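Local atomic coordinates of N-terminal acetyltransferase B complex subunit MDM20 (Candida albicans, PDB entry 5K04), a protein that serves as the non-catalytic subunit of the NatB N-terminal acetyltransferase complex, probably scaffolding the catalytic subunit as a largely helical, TPR-like protein. Residues K393-L398 with S729-E734; E655-G660 with H712-S717. All blocks are in the same frame, centred on the assembly; numbering follows the deposited sequence.

How the contacts relate
Contact 1 and contact 2 sit side by side in a strand-free, mostly helical chain. The segments of contact 1, 393-398 and 729-734, lie on helices 388-404 and 729-747 and are 331 residues apart at their closest ends; contact 2, between the 655-660 loop and helix 707-717, is nested inside the loop so formed. The centres of the two contacts lie about 14 Å apart. They meet directly: CG of Lys732 packs on CG2 of Ile715 at 3.8 Å, where the successive helices 707-717 and 729-747 lie against each other. Both are buried apolar contacts, and their centres lie about 32 and 34 Å from the centre of the chain, on the same side of it. No other protein chain touches their segments.

Contact 1: residues K393-L398 with S729-E734; sequences KNIVLL and SQTKLE
With chi1 at -64°, Thr731 sets its methyl CG2 anti to the backbone N and its hydroxyl OG1 anti to the carbonyl carbon, and the CG2 methyl meets Val396 and Ile395 across the contact. Val396, with CG1 anti to its own N (chi1 176°), has CG2 beside that N, and it is this branch which reaches Thr731. Methyl meets methyl there, Val396 CG2 lying 3.7 Å from Thr731 CG2. The same valine methyl is 3.8 Å from Thr731 CB and also touches Thr731 OG1, so it rests against the whole fork of the threonine. Ile395 adds a looser touch through its short branch, CG2 to Thr731 CG2 at 4.1 Å. Both side chains cross the threonine obliquely.

This is plain helix-to-helix packing in a helical subunit whose family belongs to the TPR clan: helix 388-404 receives the first turn and a half of helix 729-747, the last helix of the chain. The backbones come close, 6.6 Å between CA of Val396 and CA of Thr731, consistent with a short side chain at the closest point. No hydrogen bond links the two segments. The polar end of Thr731 is nevertheless satisfied, since OG1 is hydrogen-bonded to NZ of Lys399, one residue beyond the 393-398 segment, and that amine also makes a long, weak ion pair with Glu734. Around this small apolar patch, Leu418 and Tyr419 of helix 409-419 touch Ile395, while Ile728 lies against Val396.

Contact 2: residues E655-G660 with H712-S717; sequences ENLLSG and HEIIDS
Leu658 is the main bump of the loop, and it enters the hollow between Ile714 and Ile715 on helix 707-717. Its two methyls divide the work. Leu658 CD1 lies 3.8 Å from Ile714 CG2, the short branch of that isoleucine. Leu658 CD2 meets the end of the long branch of Ile715, 3.8 Å from Ile715 CD1. Both leucine methyls lie over one side of the Ile715 CG1-CD1 arm, roughly along it, while the leucine and Ile714 run antiparallel, alongside one another. In Ile714, CG2 stands anti to the backbone N (chi1 -61°), which puts this branch against Leu658 and sends the CG1 arm toward Leu657. There Ile714 makes a bump of its own, its CD1 lying 4.3 Å from Leu657 CB.

A type I turn from Asn656 to Ser659 places adjacent Leu657 and Leu658 on its helix-facing side. It is held by a 2.9 Å bond from Ser659 N to Asn656 O and by an Asx turn, in which Leu658 N donates to Asn656 OD1 from above the carbonyl plane. On the helix side, Ser717 OG hydrogen-bonds the Ile714 carbonyl.

One and two turns earlier on the same helix, Leu707, Arg710 and Gln711 touch Leu657, and Pro388 of helix 388-404 lies against Leu658. The loop leading into helix 661-682 thus lies between helices 388-404 and 707-717, while helix 729-747 backs Ile715 through Lys732, Lys736 and Ile739.

Contact 1: residues K393-L398 with S729-E734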
ATOM      1  N   LYS A 393      22.442   8.033 -21.033  1.00 48.45           N
ATOM      2  CA  LYS A 393      22.620   6.931 -21.973  1.00 49.41           C
ATOM      3  C   LYS A 393      21.587   5.839 -21.720  1.00 45.61           C
ATOM      4  O   LYS A 393      20.914   5.366 -22.648  1.00 31.07           O
ATOM      5  CB  LYS A 393      24.044   6.369 -21.873  1.00 46.16           C
ATOM      6  CG  LYS A 393      24.248   5.067 -22.668  1.00 51.16           C
ATOM      7  CD  LYS A 393      25.618   4.421 -22.444  1.00 44.49           C
ATOM      8  CE  LYS A 393      25.675   3.666 -21.139  1.00 47.07           C
ATOM      9  NZ  LYS A 393      26.956   2.976 -20.945  1.00 53.49           N
ATOM     10  N   ASN A 394      21.414   5.459 -20.455  1.00 45.61           N
ATOM     11  CA  ASN A 394      20.500   4.374 -20.145  1.00 49.40           C
ATOM     12  C   ASN A 394      19.037   4.800 -20.220  1.00 45.05           C
ATOM     13  O   ASN A 394      18.178   3.956 -20.487  1.00 28.61           O
ATOM     14  CB  ASN A 394      20.873   3.780 -18.788  1.00 43.29           C
ATOM     15  CG  ASN A 394      22.088   2.846 -18.894  1.00 39.97           C
ATOM     16  OD1 ASN A 394      22.068   1.878 -19.639  1.00 29.89           O
ATOM     17  ND2 ASN A 394      23.155   3.173 -18.184  1.00 42.37           N
ATOM     18  N   ILE A 395      18.736   6.092 -20.030  1.00 46.59           N
ATOM     19  CA  ILE A 395      17.410   6.605 -20.388  1.00 43.48           C
ATOM     20  C   ILE A 395      17.111   6.335 -21.867  1.00 45.71           C
ATOM     21  O   ILE A 395      16.004   5.916 -22.233  1.00 33.99           O
ATOM     22  CB  ILE A 395      17.312   8.110 -20.072  1.00 36.93           C
ATOM     23  CG1 ILE A 395      17.101   8.339 -18.573  1.00 41.94           C
ATOM     24  CG2 ILE A 395      16.191   8.748 -20.883  1.00 36.87           C
ATOM     25  CD1 ILE A 395      17.154   9.804 -18.155  1.00 35.55           C
ATOM     26  N   VAL A 396      18.092   6.594 -22.739  1.00 44.36           N
ATOM     27  CA  VAL A 396      17.919   6.350 -24.170  1.00 46.72           C
ATOM     28  C   VAL A 396      17.668   4.870 -24.442  1.00 43.50           C
ATOM     29  O   VAL A 396      16.856   4.506 -25.301  1.00 36.20           O
ATOM     30  CB  VAL A 396      19.151   6.864 -24.933  1.00 44.83           C
ATOM     31  CG1 VAL A 396      19.044   6.548 -26.399  1.00 42.46           C
ATOM     32  CG2 VAL A 396      19.301   8.356 -24.710  1.00 48.05           C
ATOM     33  N   LEU A 397      18.353   3.993 -23.706  1.00 49.92           N
ATOM     34  CA  LEU A 397      18.188   2.563 -23.940  1.00 50.33           C
ATOM     35  C   LEU A 397      16.828   2.075 -23.441  1.00 44.61           C
ATOM     36  O   LEU A 397      16.146   1.314 -24.137  1.00 30.63           O
ATOM     37  CB  LEU A 397      19.336   1.788 -23.285  1.00 45.12           C
ATOM     38  CG  LEU A 397      20.748   2.069 -23.831  1.00 45.73           C
ATOM     39  CD1 LEU A 397      21.869   1.471 -22.957  1.00 39.26           C
ATOM     40  CD2 LEU A 397      20.885   1.561 -25.261  1.00 49.99           C
ATOM     41  N   LEU A 398      16.406   2.528 -22.256  1.00 49.84           N
ATOM     42  CA  LEU A 398      15.096   2.142 -21.724  1.00 46.57           C
ATOM     43  C   LEU A 398      13.973   2.562 -22.667  1.00 39.78           C
ATOM     44  O   LEU A 398      13.132   1.743 -23.046  1.00 32.43           O
ATOM     45  CB  LEU A 398      14.895   2.746 -20.330  1.00 39.25           C
ATOM     46  CG  LEU A 398      15.758   2.122 -19.225  1.00 44.10           C
ATOM     47  CD1 LEU A 398      15.508   2.794 -17.894  1.00 40.52           C
ATOM     48  CD2 LEU A 398      15.532   0.596 -19.093  1.00 39.07           C
ATOM     49  N   SER A 729      19.893  11.852 -30.209  1.00 63.36           N
ATOM     50  CA  SER A 729      19.625  13.260 -30.483  1.00 61.11           C
ATOM     51  C   SER A 729      18.276  13.697 -29.930  1.00 51.90           C
ATOM     52  O   SER A 729      18.172  14.724 -29.251  1.00 44.89           O
ATOM     53  CB  SER A 729      19.694  13.494 -31.999  1.00 59.14           C
ATOM     54  OG  SER A 729      19.365  14.825 -32.337  1.00 65.36           O
ATOM     55  N   GLN A 730      17.226  12.929 -30.231  1.00 53.10           N
ATOM     56  CA  GLN A 730      15.877  13.298 -29.826  1.00 53.27           C
ATOM     57  C   GLN A 730      15.752  13.374 -28.308  1.00 51.04           C
ATOM     58  O   GLN A 730      15.014  14.217 -27.784  1.00 40.43           O
ATOM     59  CB  GLN A 730      14.880  12.294 -30.405  1.00 57.54           C
ATOM     60  CG  GLN A 730      13.457  12.521 -29.955  1.00 74.87           C
ATOM     61  CD  GLN A 730      13.013  13.961 -30.153  1.00 91.47           C
ATOM     62  OE1 GLN A 730      13.240  14.554 -31.212  1.00 92.69           O
ATOM     63  NE2 GLN A 730      12.396  14.540 -29.123  1.00 99.91           N
ATOM     64  N   THR A 731      16.478  12.505 -27.591  1.00 53.73           N
ATOM     65  CA  THR A 731      16.424  12.505 -26.131  1.00 54.21           C
ATOM     66  C   THR A 731      17.217  13.674 -25.547  1.00 54.22           C
ATOM     67  O   THR A 731      16.774  14.309 -24.581  1.00 36.32           O
ATOM     68  CB  THR A 731      16.945  11.172 -25.581  1.00 49.48           C
ATOM     69  OG1 THR A 731      16.088  10.100 -25.999  1.00 39.47           O
ATOM     70  CG2 THR A 731      16.981  11.214 -24.068  1.00 52.11           C
ATOM     71  N   LYS A 732      18.387  13.979 -26.127  1.00 59.01           N
ATOM     72  CA  LYS A 732      19.153  15.141 -25.683  1.00 55.08           C
ATOM     73  C   LYS A 732      18.325  16.407 -25.786  1.00 52.55           C
ATOM     74  O   LYS A 732      18.337  17.241 -24.873  1.00 36.82           O
ATOM     75  CB  LYS A 732      20.443  15.280 -26.494  1.00 46.14           C
ATOM     76  CG  LYS A 732      21.638  14.573 -25.867  1.00 50.91           C
ATOM     77  CD  LYS A 732      22.811  14.497 -26.838  1.00 61.37           C
ATOM     78  CE  LYS A 732      23.090  15.848 -27.483  1.00 72.05           C
ATOM     79  NZ  LYS A 732      24.244  15.789 -28.448  1.00 81.83           N
ATOM     80  N   LEU A 733      17.571  16.553 -26.880  1.00 58.98           N
ATOM     81  CA  LEU A 733      16.766  17.754 -27.057  1.00 55.22           C
ATOM     82  C   LEU A 733      15.615  17.801 -26.060  1.00 47.44           C
ATOM     83  O   LEU A 733      15.340  18.852 -25.472  1.00 41.94           O
ATOM     84  CB  LEU A 733      16.251  17.820 -28.488  1.00 62.26           C
ATOM     85  CG  LEU A 733      15.714  19.177 -28.931  1.00 74.36           C
ATOM     86  CD1 LEU A 733      16.514  20.327 -28.295  1.00 80.67           C
ATOM     87  CD2 LEU A 733      15.761  19.262 -30.443  1.00 73.17           C
ATOM     88  N   GLU A 734      14.934  16.672 -25.860  1.00 51.61           N
ATOM     89  CA  GLU A 734      13.836  16.611 -24.899  1.00 53.49           C
ATOM     90  C   GLU A 734      14.336  16.868 -23.473  1.00 53.40           C
ATOM     91  O   GLU A 734      13.685  17.569 -22.687  1.00 39.77           O
ATOM     92  CB  GLU A 734      13.143  15.247 -25.015  1.00 55.98           C
ATOM     93  CG  GLU A 734      12.223  14.882 -23.843  1.00 74.35           C
ATOM     94  CD  GLU A 734      11.855  13.396 -23.809  1.00 80.85           C
ATOM     95  OE1 GLU A 734      10.828  13.029 -24.420  1.00 77.59           O
ATOM     96  OE2 GLU A 734      12.602  12.600 -23.179  1.00 77.31           O
TER

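Contact 2: residues E655-G660 with H712-S717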
ATOM      1  N   GLU A 655      27.576  20.367  -7.193  1.00 47.94           N
ATOM      2  CA  GLU A 655      28.692  20.477  -8.133  1.00 52.08           C
ATOM      3  C   GLU A 655      28.411  19.737  -9.436  1.00 51.65           C
ATOM      4  O   GLU A 655      28.981  20.085 -10.476  1.00 40.20           O
ATOM      5  CB  GLU A 655      29.987  19.970  -7.494  1.00 59.85           C
ATOM      6  CG  GLU A 655      29.994  18.521  -7.132  1.00 80.13           C
ATOM      7  CD  GLU A 655      31.290  18.113  -6.443  1.00 99.64           C
ATOM      8  OE1 GLU A 655      32.268  18.895  -6.509  1.00102.94           O
ATOM      9  OE2 GLU A 655      31.327  17.019  -5.828  1.00102.61           O
ATOM     10  N   ASN A 656      27.552  18.713  -9.402  1.00 57.49           N
ATOM     11  CA  ASN A 656      27.003  18.118 -10.619  1.00 52.23           C
ATOM     12  C   ASN A 656      25.704  18.846 -10.945  1.00 44.46           C
ATOM     13  O   ASN A 656      24.642  18.518 -10.404  1.00 31.63           O
ATOM     14  CB  ASN A 656      26.761  16.623 -10.444  1.00 48.10           C
ATOM     15  CG  ASN A 656      25.890  16.043 -11.561  1.00 46.25           C
ATOM     16  OD1 ASN A 656      25.914  16.520 -12.697  1.00 36.88           O
ATOM     17  ND2 ASN A 656      25.116  15.017 -11.234  1.00 47.07           N
ATOM     18  N   LEU A 657      25.787  19.824 -11.855  1.00 46.32           N
ATOM     19  CA  LEU A 657      24.631  20.660 -12.173  1.00 45.88           C
ATOM     20  C   LEU A 657      23.459  19.864 -12.735  1.00 42.37           C
ATOM     21  O   LEU A 657      22.310  20.315 -12.630  1.00 36.88           O
ATOM     22  CB  LEU A 657      25.042  21.755 -13.160  1.00 52.57           C
ATOM     23  CG  LEU A 657      25.828  22.896 -12.516  1.00 59.03           C
ATOM     24  CD1 LEU A 657      26.422  23.856 -13.541  1.00 59.83           C
ATOM     25  CD2 LEU A 657      24.888  23.629 -11.607  1.00 59.12           C
ATOM     26  N   LEU A 658      23.715  18.697 -13.334  1.00 43.95           N
ATOM     27  CA  LEU A 658      22.636  17.882 -13.881  1.00 43.54           C
ATOM     28  C   LEU A 658      21.869  17.103 -12.808  1.00 38.84           C
ATOM     29  O   LEU A 658      20.777  16.597 -13.098  1.00 27.11           O
ATOM     30  CB  LEU A 658      23.197  16.929 -14.938  1.00 41.82           C
ATOM     31  CG  LEU A 658      23.691  17.598 -16.221  1.00 43.45           C
ATOM     32  CD1 LEU A 658      24.358  16.557 -17.080  1.00 54.35           C
ATOM     33  CD2 LEU A 658      22.586  18.270 -17.007  1.00 42.15           C
ATOM     34  N   SER A 659      22.405  17.014 -11.583  1.00 44.34           N
ATOM     35  CA  SER A 659      21.695  16.361 -10.487  1.00 41.58           C
ATOM     36  C   SER A 659      20.365  17.038 -10.200  1.00 44.01           C
ATOM     37  O   SER A 659      20.272  18.273 -10.128  1.00 28.30           O
ATOM     38  CB  SER A 659      22.527  16.363  -9.207  1.00 36.69           C
ATOM     39  OG  SER A 659      21.766  15.796  -8.144  1.00 30.87           O
ATOM     40  N   GLY A 660      19.337  16.203 -10.010  1.00 46.18           N
ATOM     41  CA  GLY A 660      18.006  16.673  -9.661  1.00 43.01           C
ATOM     42  C   GLY A 660      17.926  17.462  -8.366  1.00 37.96           C
ATOM     43  O   GLY A 660      16.924  18.151  -8.142  1.00 33.92           O
ATOM     44  N   HIS A 712      23.082  22.583 -20.368  1.00 45.16           N
ATOM     45  CA  HIS A 712      23.034  22.311 -21.805  1.00 51.24           C
ATOM     46  C   HIS A 712      24.427  22.080 -22.387  1.00 50.58           C
ATOM     47  O   HIS A 712      24.598  21.257 -23.295  1.00 41.91           O
ATOM     48  CB  HIS A 712      22.334  23.466 -22.532  1.00 46.41           C
ATOM     49  CG  HIS A 712      20.859  23.506 -22.306  1.00 51.17           C
ATOM     50  ND1 HIS A 712      20.024  24.383 -22.964  1.00 51.48           N
ATOM     51  CD2 HIS A 712      20.066  22.769 -21.493  1.00 45.52           C
ATOM     52  CE1 HIS A 712      18.777  24.175 -22.576  1.00 49.38           C
ATOM     53  NE2 HIS A 712      18.776  23.200 -21.684  1.00 50.35           N
ATOM     54  N   GLU A 713      25.432  22.814 -21.887  1.00 52.70           N
ATOM     55  CA  GLU A 713      26.804  22.663 -22.373  1.00 51.85           C
ATOM     56  C   GLU A 713      27.389  21.311 -21.976  1.00 53.55           C
ATOM     57  O   GLU A 713      28.094  20.676 -22.768  1.00 49.15           O
ATOM     58  CB  GLU A 713      27.683  23.797 -21.838  1.00 49.09           C
ATOM     59  CG  GLU A 713      27.326  25.171 -22.382  1.00 69.34           C
ATOM     60  CD  GLU A 713      28.172  26.298 -21.792  1.00 75.02           C
ATOM     61  OE1 GLU A 713      28.866  26.070 -20.778  1.00 70.36           O
ATOM     62  OE2 GLU A 713      28.125  27.418 -22.347  1.00 75.57           O
ATOM     63  N   ILE A 714      27.118  20.865 -20.748  1.00 59.71           N
ATOM     64  CA  ILE A 714      27.619  19.572 -20.284  1.00 60.05           C
ATOM     65  C   ILE A 714      27.015  18.453 -21.118  1.00 57.47           C
ATOM     66  O   ILE A 714      27.703  17.503 -21.510  1.00 57.32           O
ATOM     67  CB  ILE A 714      27.306  19.391 -18.783  1.00 55.42           C
ATOM     68  CG1 ILE A 714      27.995  20.472 -17.934  1.00 50.85           C
ATOM     69  CG2 ILE A 714      27.679  17.998 -18.301  1.00 46.78           C
ATOM     70  CD1 ILE A 714      27.356  20.644 -16.548  1.00 45.68           C
ATOM     71  N   ILE A 715      25.721  18.569 -21.419  1.00 52.99           N
ATOM     72  CA  ILE A 715      25.008  17.569 -22.207  1.00 46.04           C
ATOM     73  C   ILE A 715      25.567  17.498 -23.624  1.00 49.34           C
ATOM     74  O   ILE A 715      25.807  16.407 -24.156  1.00 41.24           O
ATOM     75  CB  ILE A 715      23.503  17.897 -22.187  1.00 43.49           C
ATOM     76  CG1 ILE A 715      22.922  17.531 -20.819  1.00 37.42           C
ATOM     77  CG2 ILE A 715      22.780  17.227 -23.334  1.00 50.34           C
ATOM     78  CD1 ILE A 715      21.479  17.984 -20.613  1.00 37.84           C
ATOM     79  N   ASP A 716      25.811  18.662 -24.247  1.00 54.43           N
ATOM     80  CA  ASP A 716      26.331  18.690 -25.609  1.00 53.63           C
ATOM     81  C   ASP A 716      27.771  18.189 -25.677  1.00 52.72           C
ATOM     82  O   ASP A 716      28.203  17.691 -26.721  1.00 51.53           O
ATOM     83  CB  ASP A 716      26.244  20.105 -26.188  1.00 54.09           C
ATOM     84  CG  ASP A 716      24.811  20.556 -26.460  1.00 51.95           C
ATOM     85  OD1 ASP A 716      23.884  19.709 -26.519  1.00 46.45           O
ATOM     86  OD2 ASP A 716      24.620  21.778 -26.630  1.00 52.15           O
ATOM     87  N   SER A 717      28.526  18.314 -24.587  1.00 54.91           N
ATOM     88  CA  SER A 717      29.904  17.836 -24.555  1.00 53.12           C
ATOM     89  C   SER A 717      30.011  16.347 -24.258  1.00 52.20           C
ATOM     90  O   SER A 717      31.114  15.800 -24.344  1.00 41.77           O
ATOM     91  CB  SER A 717      30.711  18.600 -23.506  1.00 45.74           C
ATOM     92  OG  SER A 717      30.325  18.186 -22.198  1.00 52.72           O
TER